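Local coordinates for recombination protein RecR (Deinococcus radiodurans, PDB 1VDD), which binds zinc, probably binds DNA, and may act with RecF and RecO in a RecBC-independent recombinational pathway of DNA repair, at residues A[58-63]-A[70-75]. Sequence-based numbering, arbitrary orientation.
With ZN (zinc ion), chain E.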
# COMPACT_ATOMS: atom_id res chain seq x y z
N PRO A 58 -28.97 -8.28 27.45
CA PRO A 58 -28.94 -9.39 28.40
C PRO A 58 -29.17 -10.77 27.77
O PRO A 58 -28.60 -11.76 28.23
CB PRO A 58 -30.05 -9.01 29.38
CG PRO A 58 -31.06 -8.36 28.47
CD PRO A 58 -30.19 -7.47 27.61
N ILE A 59 -30.01 -10.83 26.74
CA ILE A 59 -30.33 -12.08 26.04
C ILE A 59 -29.15 -12.48 25.17
O ILE A 59 -28.36 -13.36 25.52
CB ILE A 59 -31.57 -11.91 25.13
CG1 ILE A 59 -32.74 -11.31 25.93
CG2 ILE A 59 -31.92 -13.25 24.50
CD1 ILE A 59 -33.04 -12.01 27.25
N CYS A 60 -29.06 -11.84 24.01
CA CYS A 60 -27.94 -12.04 23.11
C CYS A 60 -27.13 -10.87 23.64
O CYS A 60 -27.67 -10.06 24.38
CB CYS A 60 -28.34 -11.76 21.67
SG CYS A 60 -29.04 -10.11 21.40
N PHE A 61 -25.86 -10.75 23.30
CA PHE A 61 -25.13 -9.62 23.83
C PHE A 61 -24.78 -8.58 22.77
O PHE A 61 -23.67 -8.04 22.72
CB PHE A 61 -23.91 -10.12 24.60
CG PHE A 61 -24.29 -10.84 25.86
CD1 PHE A 61 -25.00 -12.04 25.81
CD2 PHE A 61 -24.04 -10.27 27.11
CE1 PHE A 61 -25.46 -12.66 26.97
CE2 PHE A 61 -24.50 -10.87 28.28
CZ PHE A 61 -25.21 -12.07 28.21
N ASN A 62 -25.76 -8.32 21.92
CA ASN A 62 -25.64 -7.34 20.85
C ASN A 62 -25.80 -5.96 21.51
O ASN A 62 -26.58 -5.82 22.45
CB ASN A 62 -26.72 -7.57 19.81
CG ASN A 62 -26.54 -6.73 18.58
OD1 ASN A 62 -25.43 -6.63 18.04
ND2 ASN A 62 -27.62 -6.12 18.11
N ILE A 63 -25.08 -4.96 21.03
CA ILE A 63 -25.16 -3.64 21.63
C ILE A 63 -26.48 -2.89 21.46
O ILE A 63 -27.05 -2.85 20.37
CB ILE A 63 -23.99 -2.75 21.12
CG1 ILE A 63 -22.67 -3.25 21.72
CG2 ILE A 63 -24.20 -1.28 21.50
CD1 ILE A 63 -21.47 -2.43 21.33
N ASP A 70 -32.73 -4.51 19.62
CA ASP A 70 -33.78 -4.36 18.59
C ASP A 70 -34.06 -5.68 17.87
O ASP A 70 -35.16 -5.92 17.39
CB ASP A 70 -33.38 -3.31 17.55
CG ASP A 70 -34.47 -3.09 16.50
OD1 ASP A 70 -35.60 -2.70 16.88
OD2 ASP A 70 -34.19 -3.30 15.30
N VAL A 71 -33.04 -6.54 17.78
CA VAL A 71 -33.20 -7.83 17.13
C VAL A 71 -34.07 -8.73 17.99
O VAL A 71 -34.99 -9.38 17.50
CB VAL A 71 -31.84 -8.51 16.93
CG1 VAL A 71 -32.05 -9.94 16.45
CG2 VAL A 71 -31.02 -7.71 15.94
N CYS A 72 -33.76 -8.76 19.29
CA CYS A 72 -34.51 -9.58 20.22
C CYS A 72 -35.97 -9.10 20.24
O CYS A 72 -36.90 -9.91 20.15
CB CYS A 72 -33.88 -9.51 21.63
SG CYS A 72 -32.28 -10.41 21.86
N ALA A 73 -36.17 -7.79 20.34
CA ALA A 73 -37.51 -7.22 20.37
C ALA A 73 -38.31 -7.53 19.12
O ALA A 73 -39.36 -8.18 19.19
CB ALA A 73 -37.42 -5.71 20.56
N ASP A 74 -37.83 -7.04 17.98
CA ASP A 74 -38.48 -7.25 16.69
C ASP A 74 -39.16 -8.62 16.61
O ASP A 74 -38.52 -9.67 16.77
CB ASP A 74 -37.44 -7.12 15.58
CG ASP A 74 -38.07 -6.90 14.23
OD1 ASP A 74 -39.09 -7.56 13.92
OD2 ASP A 74 -37.53 -6.07 13.47
N PRO A 75 -40.49 -8.62 16.37
CA PRO A 75 -41.34 -9.81 16.26
C PRO A 75 -41.38 -10.47 14.88
O PRO A 75 -41.79 -11.63 14.75
CB PRO A 75 -42.70 -9.28 16.68
CG PRO A 75 -42.69 -7.93 16.02
CD PRO A 75 -41.31 -7.39 16.35
ZN ZN E . -30.57 -9.09 21.91
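Cys60 and Cys72 meet through a shared zinc ion, half of the Cys4 zinc-finger site of RecR. Metal coordination dominates the contact. Cys72 SG lies 2.2 Å from the zinc. Cys60 SG is modelled 1.9 Å from it, short for a zinc-thiolate bond and better read as coordinate uncertainty than as a stronger bond. The angle between the two bonds is about 108°, close to the tetrahedral value. Together, bonds and angle put Cys60 SG 3.3 Å from Cys72 SG, a value that shares the doubt of the short bond; with both sulfurs bound to zinc, they are probably thiolates. Cys57 and Cys69 complete the coordination sphere, so each CxxC pair supplies two ligands: one from the loop between strands 55-56 and 63-64, the other around the start of helix 70-73.

Both cysteines direct CB toward the opposite segment, and chi1 then turns each SG inward. In Cys60, SG is tucked between the backbone N and the carbonyl carbon (56°), whereas in Cys72 it stands anti to the carbonyl carbon (-73°). The zinc bridges the 7.6 Å between Cys60 CA and Cys72 CA.

Van der Waals packing flanks the metal site. Ile59 lays its branch point against the sulfur of Cys72, with Ile59 CB 3.7 Å and the methyl Ile59 CG2 3.9 Å from Cys72 SG. Arg130 touches both Ile59 and Cys60, while Val71 also packs on Leu103 and Tyr104 of strand 103-106, joining the finger to the Toprim region. On the Asn62 side the approach is looser: the amide nitrogen Asn62 ND2 comes only to 4.3 Å from the methyl carbon Val71 CG2.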